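Local structure of acetyltransferase of GNAT family (Staphylococcus aureus subsp. aureus Mu50, 3D8P) at residues G52-L57 / D101-T106; G67-I72 / S79-M84; L71-N76 / Q110-I115; I115-I120 / R155-N160. The protein probably transfers an acetyl group from acetyl-coenzyme A to an amine of an acceptor substrate, as GNAT-family enzymes do. One frame throughout, in Å; residues are numbered along the deposited sequence.

In the fold
All four contacts involve one mixed sheet. Contact 1 packs helix 95-109 on it, and contact 3 uses the turn after that helix. Contacts 1 and 2 have centres about 8 Å apart and meet where W56 N lies 3.0 Å from I69 O. Contact 3 shares L71 and I72 with contact 2 and I115 with contact 4, and lies where strand 65-73 ends and strand 114-119 begins. Contacts 2 and 4 have centres about 11 Å apart. S79 O and Y116 N, 2.8 Å apart, join their strands at one end. Toward the other end two ethanediol molecules touch both contacts. They probably mark the acetyl-CoA cleft known from the family. A calcium ion, held by D34, D36 and D37, lies about 12 Å from the K83 side chain.

Contact 1 (G52-L57 / D101-T106); sequences GGQFWL and DKVIMT
Strand 54-57, facing K102, V103 and T106 through Q54 and W56, runs roughly antiparallel to helix 101-106, at 148° with the axes 9.7 Å apart. This is helix-on-sheet packing within the GNAT fold: helix 95-109 lies across one face of the central sheet. K102 lies over one face of the W56 indole. Its CG is anti to the backbone N (chi1 -176°), and the chain then bends at chi2 (60°). This bend brings both CG and CE over the ring, the side chain crossing the indole at about a right angle. CG sits above the centre of the indole. CE stands 3.6 Å from the centroid of the W56 six-membered ring, a CH-pi contact. The charged NZ lies off-centre, 4.6 Å from the same centroid, and adds a cation-pi term. V103 meets the ring at its edge, with CG2 3.8 Å from W56 CD1. I69 of the adjacent strand touches both side chains. Q54 reaches the helix with its amide. OE1 accepts a nearly straight bond from W56 NE1 at 2.8 Å, on a lone pair and in the indole plane. That bond ties the amide to the indole and helps set how both are turned toward the helix. The same OE1 rests 3.2 Å from T106 CB. T106 OG1 turns back into its own helix and donates to K102 O at 2.6 Å. T106 N bonds the same oxygen from the opposite face of the carbonyl plane.

Contact 2 (G67-I72 / S79-M84); sequences GTIGLI and SALKKM. With EDO (1,2-ethanediol), chain G; EDO (1,2-ethanediol), chain F.
G70 and K82 form a hydrogen-bonded pair in the antiparallel hairpin of strands 65-73 and 78-86. G70 N donates to K82 O at 2.7 Å and K82 N returns a bond to G70 O. I72 and A80 bond each other in the same way. L71 and L81 form the non-hydrogen-bonded pair between them. Beyond K82 the pairing breaks in a beta bulge: K83 and M84 both stand opposite I69, and K83 has positive phi (49°). T68 OG1 sits between its backbone N and carbonyl carbon (chi1 63°) and donates to K83 O at 2.8 Å. M84 N instead bonds ethanediol O2 at 2.9 Å. This recalls the bulge in the equivalent GNAT strand, where a backbone N-H can meet the acetyl-CoA carbonyl. A second ethanediol bonds M84 O. Among apolar contacts, I69 CD1 meets L81 CD1 at 3.8 Å and lies alongside the selenomethionine M84. L71 CD1 packs on S79, whose OG bonds G114 O. On the opposite face I72 CG1 rests 3.6 Å from A80 CB. The hairpin lies between strands 54-59 and 114-119, and helix 95-109 packs on I69 and L71.

Contact 3 (L71-N76 / Q110-I115); sequences LIRLDN and QNIDGI
The R73 guanidinium lies flat over I112 while it hydrogen-bonds Q110 O, just past the end of a helix. The contact lies at one end of the beta-alpha-beta crossover in which helix 95-109 links the parallel strands 78-86 and 114-119. The helix ends in a Schellman motif. N111 has positive phi (58°), and I112 N turns back to bond C107 O. R73 comes from the end of strand 65-73. With chi1 at -179°, CG points away from the backbone N, and the chain, bent somewhat at chi2, carries the charge across to the turn. R73 NH1 donates to Q110 O at 3.2 Å, a rather long and bent bond (146°). The oxygen is tilted somewhat from the guanidinium plane. A positive charge beside the carbonyl end of a helix would probably be favourable. R73 NH2 has its own partner, N77 OD1, so both terminal nitrogens have an acceptor. I112 CG1 lies over the middle of one guanidinium face, 3.9 Å from R73 CZ. Further in, the contact is apolar. L71 CD2 and I112 CD1 meet tip to tip, 3.9 Å apart, and C107 of the helix touches both side chains. The CD1 branch of L71 turns to the start of strand 114-119, where L71 crosses the I115 side chain at about a right angle. There L71 CD1 is 4.1 Å from I115 CG2.

Contact 4 (I115-I120 / R155-N160); sequences IYLGTI and RFYYRN. With EDO (1,2-ethanediol), chain G; EDO (1,2-ethanediol), chain F.
I115-T119 and R155-R159 pair as antiparallel neighbours in the sheet, with strand 78-86 beyond the first and strand 136-138 beyond the second. They meet at 162° with their axes 4.7 Å apart. I115 with R159, L117 with Y157 and T119 with R155 are the hydrogen-bonded pairs. Each makes two backbone bonds, such as R159 N to I115 O at 2.8 Å. On one face Y116 and Y158 form an edge-to-face pair, with centroids 4.6 Å apart and planes at 50°. Y158 CD1 stands over the middle of the Y116 ring, 3.5 Å from Y116 CZ. The Y158 hydroxyl donates to N160 OD1 at 2.7 Å, which ties the far end of the ring to its own strand. G118, opposite F156, has no side chain, and F156 CD1 lies 3.6 Å from G118 CA. I138 of strand 136-138 touches all three of these rings. On the other face L117 has CG between its backbone N and carbonyl carbon (chi1 70°), which leaves CD1 3.8 Å from Y157 CD1. The Y157 hydroxyl bonds Q127 of helix 124-132. The end of the R155 side chain leads away from strand 115-119 and forms salt bridges with D121 and E137. An ethanediol hydroxyl donates to G118 O at 2.9 Å, and the same molecule bonds M84 N on strand 78-86. The site between those two strands is consistent with the V-shaped opening of the GNAT fold, where parallel strands part and acetyl-CoA enters.

Contact 1 (G52-L57 / D101-T106)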
# COMPACT_ATOMS: atom_id res chain seq x y z
N GLY A 52 -14.63 2.97 -2.02
CA GLY A 52 -14.76 1.55 -1.68
C GLY A 52 -13.42 0.90 -1.38
O GLY A 52 -13.34 -0.33 -1.32
N GLY A 53 -12.38 1.72 -1.18
CA GLY A 53 -11.05 1.23 -0.87
C GLY A 53 -10.72 1.35 0.60
O GLY A 53 -11.61 1.45 1.42
N GLN A 54 -9.42 1.35 0.91
CA GLN A 54 -8.90 1.43 2.26
C GLN A 54 -7.62 2.26 2.30
O GLN A 54 -6.88 2.34 1.35
CB GLN A 54 -8.54 0.04 2.78
CG GLN A 54 -9.69 -0.97 2.87
CD GLN A 54 -9.19 -2.39 3.06
OE1 GLN A 54 -8.38 -2.65 3.93
NE2 GLN A 54 -9.68 -3.32 2.24
N PHE A 55 -7.38 2.90 3.43
CA PHE A 55 -6.08 3.49 3.69
C PHE A 55 -5.87 3.50 5.21
O PHE A 55 -6.62 4.13 5.97
CB PHE A 55 -5.91 4.87 3.04
CG PHE A 55 -4.49 5.18 2.73
CD1 PHE A 55 -3.57 5.39 3.76
CD2 PHE A 55 -4.03 5.17 1.43
CE1 PHE A 55 -2.25 5.64 3.50
CE2 PHE A 55 -2.70 5.42 1.16
CZ PHE A 55 -1.80 5.66 2.19
N TRP A 56 -4.86 2.74 5.63
CA TRP A 56 -4.53 2.53 7.03
C TRP A 56 -3.16 3.09 7.35
O TRP A 56 -2.26 3.10 6.50
CB TRP A 56 -4.56 1.03 7.38
CG TRP A 56 -5.84 0.33 7.04
CD1 TRP A 56 -6.06 -0.51 5.97
CD2 TRP A 56 -7.09 0.40 7.75
NE1 TRP A 56 -7.36 -0.96 5.98
CE2 TRP A 56 -8.01 -0.43 7.06
CE3 TRP A 56 -7.51 1.06 8.92
CZ2 TRP A 56 -9.32 -0.60 7.49
CZ3 TRP A 56 -8.81 0.90 9.34
CH2 TRP A 56 -9.71 0.08 8.62
N LEU A 57 -3.02 3.57 8.58
CA LEU A 57 -1.75 4.08 9.08
C LEU A 57 -1.33 3.29 10.29
O LEU A 57 -2.14 3.04 11.18
CB LEU A 57 -1.88 5.55 9.51
CG LEU A 57 -2.45 6.51 8.47
CD1 LEU A 57 -2.57 7.89 9.06
CD2 LEU A 57 -1.58 6.51 7.20
N ASP A 101 -2.30 -7.65 7.13
CA ASP A 101 -3.35 -8.39 7.84
C ASP A 101 -4.65 -7.57 7.98
O ASP A 101 -5.75 -8.12 7.86
CB ASP A 101 -2.86 -8.79 9.24
CG ASP A 101 -1.85 -9.95 9.22
OD1 ASP A 101 -1.74 -10.66 8.19
OD2 ASP A 101 -1.19 -10.18 10.26
N LYS A 102 -4.50 -6.27 8.25
CA LYS A 102 -5.63 -5.37 8.39
C LYS A 102 -6.37 -5.25 7.08
O LYS A 102 -7.59 -5.26 7.04
CB LYS A 102 -5.16 -3.99 8.84
CG LYS A 102 -6.27 -2.97 9.12
CD LYS A 102 -7.20 -3.43 10.22
CE LYS A 102 -8.11 -2.33 10.66
NZ LYS A 102 -9.12 -2.82 11.62
N VAL A 103 -5.60 -5.09 6.01
CA VAL A 103 -6.15 -5.07 4.65
C VAL A 103 -6.83 -6.43 4.33
O VAL A 103 -7.98 -6.44 3.92
CB VAL A 103 -5.04 -4.69 3.58
CG1 VAL A 103 -5.50 -4.93 2.15
CG2 VAL A 103 -4.62 -3.21 3.73
N ILE A 104 -6.15 -7.55 4.57
CA ILE A 104 -6.75 -8.86 4.24
C ILE A 104 -8.07 -9.08 4.99
O ILE A 104 -9.07 -9.48 4.40
CB ILE A 104 -5.73 -10.01 4.43
CG1 ILE A 104 -4.71 -9.93 3.29
CG2 ILE A 104 -6.42 -11.40 4.43
CD1 ILE A 104 -3.46 -10.64 3.59
N MSE A 105 -8.09 -8.76 6.28
CA MSE A 105 -9.31 -8.89 7.08
C MSE A 105 -10.43 -7.99 6.54
O MSE A 105 -11.58 -8.41 6.47
CB MSE A 105 -9.00 -8.50 8.52
CG MSE A 105 -10.15 -8.64 9.47
SE MSE A 105 -10.09 -7.22 10.82
CE MSE A 105 -10.47 -5.64 9.68
N THR A 106 -10.09 -6.76 6.17
CA THR A 106 -11.09 -5.82 5.65
C THR A 106 -11.60 -6.27 4.28
O THR A 106 -12.77 -6.10 3.96
CB THR A 106 -10.52 -4.37 5.61
OG1 THR A 106 -9.93 -4.07 6.89
CG2 THR A 106 -11.61 -3.32 5.27

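Contact 2 (G67-I72 / S79-M84)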
# COMPACT_ATOMS: atom_id res chain seq x y z
N GLY A 67 4.05 3.67 9.33
CA GLY A 67 3.74 2.82 8.23
C GLY A 67 2.43 3.20 7.54
O GLY A 67 1.53 3.84 8.13
N THR A 68 2.32 2.78 6.28
CA THR A 68 1.14 3.09 5.48
C THR A 68 0.77 1.92 4.59
O THR A 68 1.62 1.08 4.23
CB THR A 68 1.37 4.35 4.55
OG1 THR A 68 2.41 4.08 3.61
CG2 THR A 68 1.73 5.61 5.37
N ILE A 69 -0.51 1.86 4.21
CA ILE A 69 -0.96 0.86 3.24
C ILE A 69 -2.29 1.31 2.68
O ILE A 69 -3.18 1.68 3.41
CB ILE A 69 -1.06 -0.58 3.86
CG1 ILE A 69 -0.98 -1.66 2.79
CG2 ILE A 69 -2.35 -0.74 4.69
CD1 ILE A 69 -0.97 -3.08 3.37
N GLY A 70 -2.41 1.28 1.36
CA GLY A 70 -3.63 1.62 0.66
C GLY A 70 -4.16 0.46 -0.18
O GLY A 70 -3.42 -0.45 -0.55
N LEU A 71 -5.45 0.51 -0.47
CA LEU A 71 -6.09 -0.46 -1.34
C LEU A 71 -7.11 0.24 -2.19
O LEU A 71 -7.96 1.02 -1.67
CB LEU A 71 -6.80 -1.57 -0.54
CG LEU A 71 -7.32 -2.75 -1.38
CD1 LEU A 71 -6.29 -3.87 -1.50
CD2 LEU A 71 -8.60 -3.31 -0.85
N ILE A 72 -7.06 -0.01 -3.50
CA ILE A 72 -8.16 0.41 -4.37
C ILE A 72 -8.96 -0.81 -4.83
O ILE A 72 -8.44 -1.89 -5.04
CB ILE A 72 -7.74 1.30 -5.59
CG1 ILE A 72 -6.75 0.60 -6.50
CG2 ILE A 72 -7.17 2.65 -5.10
CD1 ILE A 72 -6.61 1.23 -7.90
N SER A 79 -8.87 -6.15 -6.30
CA SER A 79 -8.35 -4.94 -5.66
C SER A 79 -6.87 -4.77 -6.00
O SER A 79 -6.23 -5.72 -6.47
CB SER A 79 -8.50 -5.06 -4.15
OG SER A 79 -7.71 -6.12 -3.65
N ALA A 80 -6.36 -3.56 -5.78
CA ALA A 80 -4.96 -3.24 -5.94
C ALA A 80 -4.38 -2.59 -4.68
O ALA A 80 -4.94 -1.61 -4.15
CB ALA A 80 -4.77 -2.33 -7.14
N LEU A 81 -3.25 -3.13 -4.24
CA LEU A 81 -2.51 -2.60 -3.09
C LEU A 81 -1.68 -1.40 -3.56
O LEU A 81 -1.11 -1.41 -4.64
CB LEU A 81 -1.63 -3.67 -2.46
CG LEU A 81 -1.24 -3.53 -1.00
CD1 LEU A 81 -2.46 -3.76 -0.08
CD2 LEU A 81 -0.11 -4.49 -0.61
N LYS A 82 -1.68 -0.34 -2.75
CA LYS A 82 -0.98 0.89 -3.04
C LYS A 82 -0.27 1.46 -1.83
O LYS A 82 -0.67 1.22 -0.69
CB LYS A 82 -1.94 1.93 -3.58
CG LYS A 82 -2.77 1.45 -4.77
CD LYS A 82 -2.88 2.48 -5.85
CE LYS A 82 -1.71 2.40 -6.79
NZ LYS A 82 -1.81 1.20 -7.68
N LYS A 83 0.83 2.16 -2.10
CA LYS A 83 1.55 2.98 -1.10
C LYS A 83 1.82 2.26 0.20
O LYS A 83 1.50 2.79 1.27
CB LYS A 83 0.75 4.27 -0.83
CG LYS A 83 0.31 5.06 -2.05
CD LYS A 83 1.46 5.61 -2.90
CE LYS A 83 0.89 6.33 -4.14
NZ LYS A 83 1.89 6.63 -5.18
N MSE A 84 2.40 1.07 0.13
CA MSE A 84 2.84 0.37 1.32
C MSE A 84 4.28 0.77 1.66
O MSE A 84 5.19 0.59 0.87
CB MSE A 84 2.72 -1.14 1.20
CG MSE A 84 2.98 -1.78 2.56
SE MSE A 84 2.85 -3.68 2.52
CE MSE A 84 2.95 -3.90 4.42
C1 EDO G . 2.21 -1.83 -4.02
O1 EDO G . 2.79 -0.77 -4.78
C2 EDO G . 2.03 -1.42 -2.57
O2 EDO G . 2.99 -0.42 -2.31
C1 EDO F . 6.68 0.21 -1.93
O1 EDO F . 5.30 0.63 -1.90
C2 EDO F . 6.78 -1.31 -1.92
O2 EDO F . 6.28 -1.86 -3.16

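Contact 3 (L71-N76 / Q110-I115)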
# COMPACT_ATOMS: atom_id res chain seq x y z
N LEU A 71 -5.45 0.51 -0.47
CA LEU A 71 -6.09 -0.46 -1.34
C LEU A 71 -7.11 0.24 -2.19
O LEU A 71 -7.96 1.02 -1.67
CB LEU A 71 -6.80 -1.57 -0.54
CG LEU A 71 -7.32 -2.75 -1.38
CD1 LEU A 71 -6.29 -3.87 -1.50
CD2 LEU A 71 -8.60 -3.31 -0.85
N ILE A 72 -7.06 -0.01 -3.50
CA ILE A 72 -8.16 0.41 -4.37
C ILE A 72 -8.96 -0.81 -4.83
O ILE A 72 -8.44 -1.89 -5.04
CB ILE A 72 -7.74 1.30 -5.59
CG1 ILE A 72 -6.75 0.60 -6.50
CG2 ILE A 72 -7.17 2.65 -5.10
CD1 ILE A 72 -6.61 1.23 -7.90
N ARG A 73 -10.24 -0.59 -4.99
CA ARG A 73 -11.14 -1.58 -5.47
C ARG A 73 -11.22 -1.56 -7.00
O ARG A 73 -11.40 -0.51 -7.61
CB ARG A 73 -12.51 -1.35 -4.82
CG ARG A 73 -13.51 -2.38 -5.25
CD ARG A 73 -14.54 -2.67 -4.20
NE ARG A 73 -15.14 -3.97 -4.50
CZ ARG A 73 -15.80 -4.72 -3.62
NH1 ARG A 73 -15.94 -4.32 -2.37
NH2 ARG A 73 -16.31 -5.89 -4.01
N LEU A 74 -11.04 -2.72 -7.63
CA LEU A 74 -11.10 -2.86 -9.10
C LEU A 74 -12.45 -3.44 -9.47
O LEU A 74 -13.25 -3.68 -8.59
CB LEU A 74 -10.01 -3.80 -9.59
CG LEU A 74 -8.58 -3.53 -9.16
CD1 LEU A 74 -7.69 -4.58 -9.82
CD2 LEU A 74 -8.16 -2.07 -9.53
N ASP A 75 -12.69 -3.67 -10.76
CA ASP A 75 -13.90 -4.38 -11.22
C ASP A 75 -13.77 -5.88 -10.86
O ASP A 75 -12.71 -6.35 -10.51
CB ASP A 75 -14.10 -4.26 -12.75
CG ASP A 75 -15.57 -4.44 -13.19
OD1 ASP A 75 -16.48 -4.66 -12.34
OD2 ASP A 75 -15.85 -4.33 -14.41
N ASN A 76 -14.88 -6.61 -10.93
CA ASN A 76 -14.85 -8.08 -10.80
C ASN A 76 -14.33 -8.54 -9.41
O ASN A 76 -13.65 -9.57 -9.29
CB ASN A 76 -14.03 -8.67 -11.96
CG ASN A 76 -14.05 -10.22 -12.02
OD1 ASN A 76 -15.12 -10.86 -12.01
ND2 ASN A 76 -12.87 -10.81 -12.14
N GLN A 110 -15.46 -7.22 3.00
CA GLN A 110 -16.02 -6.52 1.85
C GLN A 110 -16.16 -7.36 0.58
O GLN A 110 -16.44 -6.82 -0.48
CB GLN A 110 -15.24 -5.24 1.61
CG GLN A 110 -15.48 -4.22 2.74
CD GLN A 110 -14.59 -2.99 2.66
OE1 GLN A 110 -13.99 -2.70 1.62
NE2 GLN A 110 -14.51 -2.25 3.77
N ASN A 111 -16.01 -8.68 0.71
CA ASN A 111 -16.13 -9.63 -0.42
C ASN A 111 -15.16 -9.40 -1.59
O ASN A 111 -15.54 -9.50 -2.77
CB ASN A 111 -17.59 -9.67 -0.91
CG ASN A 111 -18.53 -10.16 0.18
OD1 ASN A 111 -18.39 -11.28 0.67
ND2 ASN A 111 -19.49 -9.30 0.58
N ILE A 112 -13.93 -9.05 -1.26
CA ILE A 112 -12.87 -8.88 -2.25
C ILE A 112 -12.14 -10.21 -2.32
O ILE A 112 -11.72 -10.76 -1.31
CB ILE A 112 -11.94 -7.71 -1.90
CG1 ILE A 112 -12.70 -6.39 -2.06
CG2 ILE A 112 -10.68 -7.71 -2.78
CD1 ILE A 112 -11.96 -5.18 -1.52
N ASP A 113 -12.03 -10.72 -3.54
CA ASP A 113 -11.46 -12.03 -3.83
C ASP A 113 -9.94 -12.08 -3.94
O ASP A 113 -9.34 -13.16 -3.80
CB ASP A 113 -12.06 -12.54 -5.14
CG ASP A 113 -13.52 -12.92 -4.98
OD1 ASP A 113 -13.87 -13.35 -3.87
OD2 ASP A 113 -14.30 -12.79 -5.94
N GLY A 114 -9.32 -10.94 -4.16
CA GLY A 114 -7.88 -10.95 -4.39
C GLY A 114 -7.30 -9.58 -4.43
O GLY A 114 -8.03 -8.63 -4.56
N ILE A 115 -5.97 -9.54 -4.39
CA ILE A 115 -5.18 -8.33 -4.32
C ILE A 115 -4.03 -8.40 -5.31
O ILE A 115 -3.17 -9.29 -5.21
CB ILE A 115 -4.55 -8.14 -2.88
CG1 ILE A 115 -5.63 -8.21 -1.78
CG2 ILE A 115 -3.76 -6.82 -2.80
CD1 ILE A 115 -5.11 -8.11 -0.36

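Contact 4 (I115-I120 / R155-N160)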
# COMPACT_ATOMS: atom_id res chain seq x y z
N ILE A 115 -5.97 -9.54 -4.39
CA ILE A 115 -5.18 -8.33 -4.32
C ILE A 115 -4.03 -8.40 -5.31
O ILE A 115 -3.17 -9.29 -5.21
CB ILE A 115 -4.55 -8.14 -2.88
CG1 ILE A 115 -5.63 -8.21 -1.78
CG2 ILE A 115 -3.76 -6.82 -2.80
CD1 ILE A 115 -5.11 -8.11 -0.36
N TYR A 116 -4.05 -7.47 -6.26
CA TYR A 116 -2.98 -7.29 -7.22
C TYR A 116 -2.10 -6.15 -6.73
O TYR A 116 -2.54 -5.31 -5.98
CB TYR A 116 -3.55 -6.91 -8.60
CG TYR A 116 -4.21 -8.03 -9.35
CD1 TYR A 116 -3.47 -8.84 -10.19
CD2 TYR A 116 -5.58 -8.27 -9.25
CE1 TYR A 116 -4.05 -9.86 -10.89
CE2 TYR A 116 -6.17 -9.32 -9.96
CZ TYR A 116 -5.39 -10.10 -10.79
OH TYR A 116 -5.90 -11.13 -11.52
N LEU A 117 -0.86 -6.12 -7.18
CA LEU A 117 -0.00 -4.97 -6.95
C LEU A 117 1.07 -4.91 -8.02
O LEU A 117 1.44 -5.93 -8.59
CB LEU A 117 0.62 -4.97 -5.54
CG LEU A 117 1.69 -5.98 -5.15
CD1 LEU A 117 3.07 -5.49 -5.50
CD2 LEU A 117 1.60 -6.33 -3.70
N GLY A 118 1.55 -3.70 -8.28
CA GLY A 118 2.73 -3.46 -9.09
C GLY A 118 3.71 -2.73 -8.18
O GLY A 118 3.31 -1.96 -7.32
N THR A 119 5.00 -2.98 -8.37
CA THR A 119 6.04 -2.32 -7.60
C THR A 119 7.29 -2.18 -8.49
O THR A 119 7.34 -2.71 -9.59
CB THR A 119 6.28 -3.05 -6.26
OG1 THR A 119 7.13 -2.27 -5.42
CG2 THR A 119 6.86 -4.45 -6.45
N ILE A 120 8.32 -1.49 -8.01
CA ILE A 120 9.54 -1.23 -8.80
C ILE A 120 10.64 -2.17 -8.32
O ILE A 120 10.59 -2.59 -7.16
CB ILE A 120 10.00 0.24 -8.65
CG1 ILE A 120 8.83 1.22 -8.85
CG2 ILE A 120 11.10 0.56 -9.64
CD1 ILE A 120 8.35 1.34 -10.31
N ARG A 155 7.33 -4.93 -11.65
CA ARG A 155 7.12 -6.26 -11.06
C ARG A 155 5.68 -6.29 -10.57
O ARG A 155 5.21 -5.33 -9.92
CB ARG A 155 8.09 -6.55 -9.91
CG ARG A 155 9.60 -6.39 -10.21
CD ARG A 155 10.24 -7.58 -10.85
NE ARG A 155 10.23 -8.75 -9.98
CZ ARG A 155 11.22 -9.19 -9.20
NH1 ARG A 155 12.38 -8.55 -9.10
NH2 ARG A 155 11.03 -10.30 -8.50
N PHE A 156 4.99 -7.39 -10.86
CA PHE A 156 3.56 -7.53 -10.54
C PHE A 156 3.30 -8.77 -9.74
O PHE A 156 3.92 -9.79 -9.94
CB PHE A 156 2.72 -7.52 -11.83
CG PHE A 156 2.94 -6.30 -12.65
CD1 PHE A 156 2.29 -5.10 -12.31
CD2 PHE A 156 3.85 -6.31 -13.68
CE1 PHE A 156 2.55 -3.94 -13.03
CE2 PHE A 156 4.14 -5.16 -14.38
CZ PHE A 156 3.46 -3.98 -14.08
N TYR A 157 2.35 -8.68 -8.83
CA TYR A 157 2.05 -9.76 -7.93
C TYR A 157 0.55 -9.87 -7.67
O TYR A 157 -0.20 -8.93 -7.89
CB TYR A 157 2.79 -9.57 -6.59
CG TYR A 157 4.29 -9.59 -6.66
CD1 TYR A 157 5.00 -8.44 -6.97
CD2 TYR A 157 5.00 -10.74 -6.38
CE1 TYR A 157 6.40 -8.44 -7.01
CE2 TYR A 157 6.41 -10.74 -6.40
CZ TYR A 157 7.09 -9.59 -6.73
OH TYR A 157 8.46 -9.57 -6.78
N TYR A 158 0.14 -11.04 -7.19
CA TYR A 158 -1.24 -11.32 -6.86
C TYR A 158 -1.31 -12.26 -5.65
O TYR A 158 -0.56 -13.22 -5.52
CB TYR A 158 -2.02 -11.92 -8.05
CG TYR A 158 -3.44 -12.34 -7.69
CD1 TYR A 158 -4.48 -11.42 -7.68
CD2 TYR A 158 -3.73 -13.67 -7.37
CE1 TYR A 158 -5.79 -11.82 -7.32
CE2 TYR A 158 -5.01 -14.07 -7.02
CZ TYR A 158 -6.04 -13.13 -6.99
OH TYR A 158 -7.31 -13.54 -6.67
N ARG A 159 -2.24 -11.93 -4.75
CA ARG A 159 -2.56 -12.75 -3.63
C ARG A 159 -4.04 -13.06 -3.67
O ARG A 159 -4.87 -12.15 -3.67
CB ARG A 159 -2.25 -12.07 -2.30
CG ARG A 159 -2.71 -12.90 -1.11
CD ARG A 159 -2.05 -12.48 0.19
NE ARG A 159 -2.57 -13.28 1.29
CZ ARG A 159 -2.25 -13.10 2.57
NH1 ARG A 159 -1.42 -12.14 2.95
NH2 ARG A 159 -2.80 -13.87 3.49
N ASN A 160 -4.35 -14.34 -3.71
CA ASN A 160 -5.71 -14.85 -3.68
C ASN A 160 -6.23 -14.92 -2.26
O ASN A 160 -5.56 -15.45 -1.37
CB ASN A 160 -5.78 -16.25 -4.25
CG ASN A 160 -7.18 -16.64 -4.66
OD1 ASN A 160 -7.78 -16.00 -5.54
ND2 ASN A 160 -7.71 -17.72 -4.06
C1 EDO G . 2.21 -1.83 -4.02
O1 EDO G . 2.79 -0.77 -4.78
C2 EDO G . 2.03 -1.42 -2.57
O2 EDO G . 2.99 -0.42 -2.31
C1 EDO F . 6.68 0.21 -1.93
O1 EDO F . 5.30 0.63 -1.90
C2 EDO F . 6.78 -1.31 -1.92
O2 EDO F . 6.28 -1.86 -3.16